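Local structure of LbaCas13a H328A (C2c2) (Lachnospiraceae bacterium NK4A179, 5WLH) at residues 1083-1094 against 1343-1354. The protein binds and probably matures its own CRISPR guide RNA and, as a Cas13a nuclease, uses it to recognise and cleave target RNA. Sequence-based numbering, arbitrary orientation.
With nucleotides of chain B.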
loop_
_atom_site.group_PDB
_atom_site.type_symbol
_atom_site.label_atom_id
_atom_site.label_comp_id
_atom_site.label_asym_id
_atom_site.label_seq_id
_atom_site.Cartn_x
_atom_site.Cartn_y
_atom_site.Cartn_z
ATOM N N ILE A 1083 -2.986 -31.686 15.155
ATOM C CA ILE A 1083 -2.520 -32.216 13.880
ATOM C C ILE A 1083 -2.993 -33.662 13.797
ATOM O O ILE A 1083 -2.629 -34.488 14.643
ATOM C CB ILE A 1083 -0.992 -32.111 13.748
ATOM C CG1 ILE A 1083 -0.469 -30.914 14.547
ATOM C CG2 ILE A 1083 -0.588 -31.973 12.296
ATOM C CD1 ILE A 1083 1.041 -30.792 14.551
ATOM N N PHE A 1084 -3.803 -33.965 12.790
ATOM C CA PHE A 1084 -4.619 -35.170 12.784
ATOM C C PHE A 1084 -4.024 -36.259 11.899
ATOM O O PHE A 1084 -3.091 -36.040 11.123
ATOM C CB PHE A 1084 -6.045 -34.832 12.335
ATOM C CG PHE A 1084 -6.599 -33.600 12.988
ATOM C CD1 PHE A 1084 -7.175 -33.667 14.246
ATOM C CD2 PHE A 1084 -6.520 -32.368 12.356
ATOM C CE1 PHE A 1084 -7.675 -32.532 14.857
ATOM C CE2 PHE A 1084 -7.019 -31.231 12.960
ATOM C CZ PHE A 1084 -7.595 -31.312 14.215
ATOM N N ASP A 1085 -4.589 -37.460 12.038
ATOM C CA ASP A 1085 -4.179 -38.621 11.254
ATOM C C ASP A 1085 -4.941 -38.700 9.935
ATOM O O ASP A 1085 -4.337 -38.722 8.861
ATOM C CB ASP A 1085 -4.388 -39.909 12.065
ATOM C CG ASP A 1085 -3.339 -40.103 13.144
ATOM O OD1 ASP A 1085 -2.372 -40.861 12.908
ATOM O OD2 ASP A 1085 -3.483 -39.504 14.232
ATOM N N SER A 1086 -6.266 -38.735 10.000
ATOM C CA SER A 1086 -7.074 -39.006 8.822
ATOM C C SER A 1086 -7.344 -37.735 8.020
ATOM O O SER A 1086 -7.208 -36.611 8.509
ATOM C CB SER A 1086 -8.400 -39.655 9.217
ATOM O OG SER A 1086 -9.421 -39.310 8.301
ATOM N N GLU A 1087 -7.739 -37.941 6.762
ATOM C CA GLU A 1087 -8.086 -36.832 5.885
ATOM C C GLU A 1087 -9.464 -36.267 6.215
ATOM O O GLU A 1087 -9.638 -35.046 6.267
ATOM C CB GLU A 1087 -8.032 -37.289 4.429
ATOM C CG GLU A 1087 -7.685 -36.188 3.464
ATOM C CD GLU A 1087 -7.777 -36.618 2.017
ATOM O OE1 GLU A 1087 -7.260 -37.707 1.688
ATOM O OE2 GLU A 1087 -8.369 -35.866 1.210
ATOM N N ASP A 1088 -10.451 -37.137 6.441
ATOM C CA ASP A 1088 -11.784 -36.684 6.815
ATOM C C ASP A 1088 -11.863 -36.215 8.261
ATOM O O ASP A 1088 -12.853 -35.579 8.634
ATOM C CB ASP A 1088 -12.812 -37.792 6.572
ATOM C CG ASP A 1088 -13.136 -37.971 5.100
ATOM O OD1 ASP A 1088 -12.370 -38.670 4.405
ATOM O OD2 ASP A 1088 -14.148 -37.405 4.635
ATOM N N GLU A 1089 -10.856 -36.517 9.082
ATOM C CA GLU A 1089 -10.766 -35.883 10.392
ATOM C C GLU A 1089 -10.434 -34.404 10.241
ATOM O O GLU A 1089 -11.067 -33.544 10.868
ATOM C CB GLU A 1089 -9.717 -36.594 11.252
ATOM C CG GLU A 1089 -10.177 -37.939 11.811
ATOM C CD GLU A 1089 -9.142 -38.597 12.707
ATOM O OE1 GLU A 1089 -9.486 -39.596 13.376
ATOM O OE2 GLU A 1089 -7.987 -38.119 12.742
ATOM N N GLN A 1090 -9.460 -34.091 9.384
ATOM C CA GLN A 1090 -9.084 -32.703 9.145
ATOM C C GLN A 1090 -10.236 -31.917 8.524
ATOM O O GLN A 1090 -10.588 -30.828 8.999
ATOM C CB GLN A 1090 -7.847 -32.652 8.249
ATOM C CG GLN A 1090 -7.351 -31.249 7.946
ATOM C CD GLN A 1090 -6.941 -30.478 9.191
ATOM O OE1 GLN A 1090 -5.767 -30.465 9.556
ATOM N NE2 GLN A 1090 -7.901 -29.820 9.838
ATOM N N LYS A 1091 -10.842 -32.460 7.462
ATOM C CA LYS A 1091 -11.944 -31.771 6.795
ATOM C C LYS A 1091 -13.129 -31.557 7.726
ATOM O O LYS A 1091 -13.831 -30.544 7.616
ATOM C CB LYS A 1091 -12.389 -32.558 5.557
ATOM C CG LYS A 1091 -11.320 -32.739 4.491
ATOM C CD LYS A 1091 -11.859 -33.543 3.314
ATOM C CE LYS A 1091 -10.889 -34.645 2.896
ATOM N NZ LYS A 1091 -10.455 -34.525 1.472
ATOM N N ASN A 1092 -13.379 -32.491 8.645
ATOM C CA ASN A 1092 -14.486 -32.300 9.576
ATOM C C ASN A 1092 -14.152 -31.246 10.623
ATOM O O ASN A 1092 -15.031 -30.495 11.062
ATOM C CB ASN A 1092 -14.845 -33.626 10.247
ATOM C CG ASN A 1092 -15.951 -34.358 9.520
ATOM O OD1 ASN A 1092 -16.734 -33.749 8.790
ATOM N ND2 ASN A 1092 -16.024 -35.672 9.714
ATOM N N ILE A 1093 -12.893 -31.194 11.052
ATOM C CA ILE A 1093 -12.473 -30.148 11.971
ATOM C C ILE A 1093 -12.668 -28.782 11.328
ATOM O O ILE A 1093 -13.211 -27.859 11.945
ATOM C CB ILE A 1093 -11.014 -30.371 12.409
ATOM C CG1 ILE A 1093 -10.944 -31.527 13.407
ATOM C CG2 ILE A 1093 -10.425 -29.109 13.023
ATOM C CD1 ILE A 1093 -11.506 -31.175 14.773
ATOM N N LYS A 1094 -12.249 -28.649 10.063
ATOM C CA LYS A 1094 -12.432 -27.392 9.342
ATOM C C LYS A 1094 -13.906 -27.027 9.243
ATOM O O LYS A 1094 -14.280 -25.866 9.451
ATOM C CB LYS A 1094 -11.809 -27.484 7.949
ATOM C CG LYS A 1094 -11.845 -26.175 7.155
ATOM C CD LYS A 1094 -10.874 -25.160 7.749
ATOM C CE LYS A 1094 -10.644 -23.982 6.803
ATOM N NZ LYS A 1094 -11.865 -23.148 6.631
ATOM N N TYR A 1343 -2.726 -28.506 4.880
ATOM C CA TYR A 1343 -2.787 -29.109 6.203
ATOM C C TYR A 1343 -1.884 -30.333 6.211
ATOM O O TYR A 1343 -2.086 -31.264 5.422
ATOM C CB TYR A 1343 -4.219 -29.489 6.575
ATOM C CG TYR A 1343 -5.093 -28.318 6.976
ATOM C CD1 TYR A 1343 -4.602 -27.297 7.783
ATOM C CD2 TYR A 1343 -6.410 -28.225 6.541
ATOM C CE1 TYR A 1343 -5.405 -26.215 8.147
ATOM C CE2 TYR A 1343 -7.218 -27.149 6.906
ATOM C CZ TYR A 1343 -6.712 -26.154 7.712
ATOM O OH TYR A 1343 -7.510 -25.085 8.077
ATOM N N LYS A 1344 -0.876 -30.316 7.078
ATOM C CA LYS A 1344 -0.033 -31.485 7.270
ATOM C C LYS A 1344 -0.687 -32.454 8.241
ATOM O O LYS A 1344 -1.261 -32.048 9.254
ATOM C CB LYS A 1344 1.339 -31.084 7.801
ATOM C CG LYS A 1344 1.977 -29.937 7.077
ATOM C CD LYS A 1344 3.468 -30.006 7.276
ATOM C CE LYS A 1344 4.148 -28.854 6.600
ATOM N NZ LYS A 1344 3.937 -28.822 5.124
ATOM N N LEU A 1345 -0.597 -33.744 7.922
ATOM C CA LEU A 1345 -1.132 -34.807 8.752
ATOM C C LEU A 1345 0.026 -35.626 9.324
ATOM O O LEU A 1345 1.170 -35.152 9.381
ATOM C CB LEU A 1345 -2.095 -35.658 7.917
ATOM C CG LEU A 1345 -3.245 -34.949 7.201
ATOM C CD1 LEU A 1345 -3.935 -35.891 6.226
ATOM C CD2 LEU A 1345 -4.249 -34.392 8.204
ATOM N N LYS A 1346 -0.273 -36.853 9.754
ATOM C CA LYS A 1346 0.777 -37.827 10.029
ATOM C C LYS A 1346 1.223 -38.506 8.738
ATOM O O LYS A 1346 2.422 -38.599 8.456
ATOM C CB LYS A 1346 0.289 -38.868 11.042
ATOM C CG LYS A 1346 -0.480 -38.301 12.240
ATOM C CD LYS A 1346 0.323 -37.262 13.006
ATOM C CE LYS A 1346 -0.324 -35.891 12.921
ATOM N NZ LYS A 1346 0.636 -34.843 13.347
ATOM N N ASN A 1347 0.260 -38.984 7.945
ATOM C CA ASN A 1347 0.511 -39.548 6.625
ATOM C C ASN A 1347 1.337 -38.577 5.796
ATOM O O ASN A 1347 2.545 -38.754 5.604
ATOM C CB ASN A 1347 -0.811 -39.814 5.905
ATOM C CG ASN A 1347 -1.859 -40.382 6.827
ATOM O OD1 ASN A 1347 -2.028 -39.887 7.939
ATOM N ND2 ASN A 1347 -2.619 -41.364 6.353
ATOM N N GLY A 1348 0.672 -37.529 5.328
ATOM C CA GLY A 1348 1.293 -36.514 4.508
ATOM C C GLY A 1348 0.511 -35.218 4.532
ATOM O O GLY A 1348 0.465 -34.533 5.557
ATOM N N THR A 1349 -0.128 -34.881 3.415
ATOM C CA THR A 1349 -0.730 -33.567 3.245
ATOM C C THR A 1349 -2.113 -33.678 2.616
ATOM O O THR A 1349 -2.327 -34.478 1.700
ATOM C CB THR A 1349 0.179 -32.676 2.385
ATOM O OG1 THR A 1349 1.335 -32.307 3.147
ATOM C CG2 THR A 1349 -0.548 -31.420 1.930
ATOM N N VAL A 1350 -3.054 -32.879 3.124
ATOM C CA VAL A 1350 -4.358 -32.685 2.503
ATOM C C VAL A 1350 -4.530 -31.196 2.214
ATOM O O VAL A 1350 -4.062 -30.348 2.981
ATOM C CB VAL A 1350 -5.508 -33.212 3.388
ATOM C CG1 VAL A 1350 -5.440 -32.616 4.780
ATOM C CG2 VAL A 1350 -6.869 -32.926 2.745
ATOM N N TYR A 1351 -5.180 -30.885 1.094
ATOM C CA TYR A 1351 -5.505 -29.515 0.722
ATOM C C TYR A 1351 -6.987 -29.286 0.958
ATOM O O TYR A 1351 -7.820 -30.083 0.515
ATOM C CB TYR A 1351 -5.133 -29.242 -0.734
ATOM C CG TYR A 1351 -3.647 -29.358 -0.968
ATOM C CD1 TYR A 1351 -2.790 -28.322 -0.622
ATOM C CD2 TYR A 1351 -3.095 -30.513 -1.511
ATOM C CE1 TYR A 1351 -1.432 -28.422 -0.821
ATOM C CE2 TYR A 1351 -1.730 -30.623 -1.715
ATOM C CZ TYR A 1351 -0.905 -29.573 -1.369
ATOM O OH TYR A 1351 0.453 -29.668 -1.570
ATOM N N VAL A 1352 -7.307 -28.210 1.676
ATOM C CA VAL A 1352 -8.668 -27.897 2.093
ATOM C C VAL A 1352 -8.952 -26.441 1.745
ATOM O O VAL A 1352 -8.095 -25.575 1.949
ATOM C CB VAL A 1352 -8.876 -28.138 3.606
ATOM C CG1 VAL A 1352 -10.321 -27.872 3.987
ATOM C CG2 VAL A 1352 -8.488 -29.571 4.000
ATOM N N ASP A 1353 -10.149 -26.175 1.218
ATOM C CA ASP A 1353 -10.581 -24.800 0.989
ATOM C C ASP A 1353 -10.512 -23.990 2.272
ATOM O O ASP A 1353 -11.163 -24.336 3.267
ATOM C CB ASP A 1353 -12.012 -24.767 0.461
ATOM C CG ASP A 1353 -12.119 -25.244 -0.959
ATOM O OD1 ASP A 1353 -11.068 -25.385 -1.618
ATOM O OD2 ASP A 1353 -13.264 -25.461 -1.408
ATOM N N ALA A 1354 -9.766 -22.879 2.229
ATOM C CA ALA A 1354 -9.769 -21.933 3.346
ATOM C C ALA A 1354 -11.175 -21.424 3.641
ATOM O O ALA A 1354 -11.545 -21.228 4.804
ATOM C CB ALA A 1354 -8.840 -20.747 3.039
ATOM P P G B 43 5.679 -25.703 6.220
ATOM O OP1 G B 43 6.448 -26.950 6.432
ATOM O OP2 G B 43 5.415 -24.797 7.367
ATOM O "O5'" G B 43 6.481 -24.873 5.126
ATOM C "C5'" G B 43 6.954 -25.478 3.930
ATOM C "C4'" G B 43 7.219 -24.433 2.874
ATOM O "O4'" G B 43 6.003 -23.655 2.674
ATOM C "C3'" G B 43 8.274 -23.392 3.235
ATOM O "O3'" G B 43 9.610 -23.800 2.975
ATOM C "C2'" G B 43 7.829 -22.175 2.434
ATOM O "O2'" G B 43 8.163 -22.333 1.061
ATOM C "C1'" G B 43 6.315 -22.281 2.570
ATOM N N9 G B 43 5.823 -21.607 3.794
ATOM C C8 G B 43 5.420 -22.250 4.937
ATOM N N7 G B 43 5.023 -21.460 5.891
ATOM C C5 G B 43 5.166 -20.192 5.358
ATOM C C6 G B 43 4.888 -18.929 5.948
ATOM O O6 G B 43 4.447 -18.677 7.079
ATOM N N1 G B 43 5.175 -17.892 5.068
ATOM C C2 G B 43 5.665 -18.057 3.795
ATOM N N2 G B 43 5.878 -16.930 3.099
ATOM N N3 G B 43 5.930 -19.229 3.236
ATOM C C4 G B 43 5.646 -20.259 4.059
ATOM P P U B 42 1.138 -24.415 9.354
ATOM O OP1 U B 42 1.590 -25.617 10.107
ATOM O OP2 U B 42 1.578 -23.069 9.786
ATOM O "O5'" U B 42 1.586 -24.587 7.838
ATOM C "C5'" U B 42 1.486 -25.837 7.171
ATOM C "C4'" U B 42 1.849 -25.675 5.719
ATOM O "O4'" U B 42 0.942 -24.714 5.113
ATOM C "C3'" U B 42 3.233 -25.093 5.452
ATOM O "O3'" U B 42 4.276 -26.056 5.507
ATOM C "C2'" U B 42 3.065 -24.441 4.087
ATOM O "O2'" U B 42 3.106 -25.413 3.055
ATOM C "C1'" U B 42 1.639 -23.909 4.184
ATOM N N1 U B 42 1.591 -22.498 4.635
ATOM C C2 U B 42 1.898 -21.519 3.703
ATOM O O2 U B 42 2.204 -21.781 2.556
ATOM N N3 U B 42 1.834 -20.223 4.153
ATOM C C4 U B 42 1.499 -19.811 5.425
ATOM O O4 U B 42 1.481 -18.610 5.692
ATOM C C5 U B 42 1.193 -20.879 6.333
ATOM C C6 U B 42 1.246 -22.151 5.917
HETATM O O HOH W 1 -3.499 -31.795 10.646
#
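A beta-hairpin packed against the first turns of a helix is the theme here: Q1090 of helix 1087-1103 lies on the ring of Y1343, near the end of strand 1336-1344, which 1345-1348 joins to strand 1349-1353. The Q1090 amide stacks over one face of that ring, the two planes 24° apart, with Q1090 CD 3.5 Å from Y1343 CD2. CG set anti to the backbone N (chi1 -179°) and a bend at chi2 bring the amide over the ring, NE2 displaced toward its rim. Its OE1 takes a hydrogen bond from K685 and another from a water, which also donates to K1344 O and accepts from F1084 N, tying helix, loop and hairpin together. Beside this stack, V1350 CG2 meets E1087 CG at 3.4 Å, while L1345 CD2 reaches Q1090 CB. At the far end K1094 passes the edge of the Y1343 ring, K1094 CD 3.4 Å from Y1343 OH, and K1094 NZ donates to A1354 O at 2.7 Å from above the carbonyl plane; E1098 adds a salt bridge. A capping box of S1086 and E1089 starts the helix. K1344 turns outward to RNA, K1344 NZ donating a hydrogen bond to O3' of U42 of chain B at 2.8 Å. Strand 1349-1353 edges the four-stranded antiparallel sheet, and helix 1062-1075 packs against N1092 and I1093.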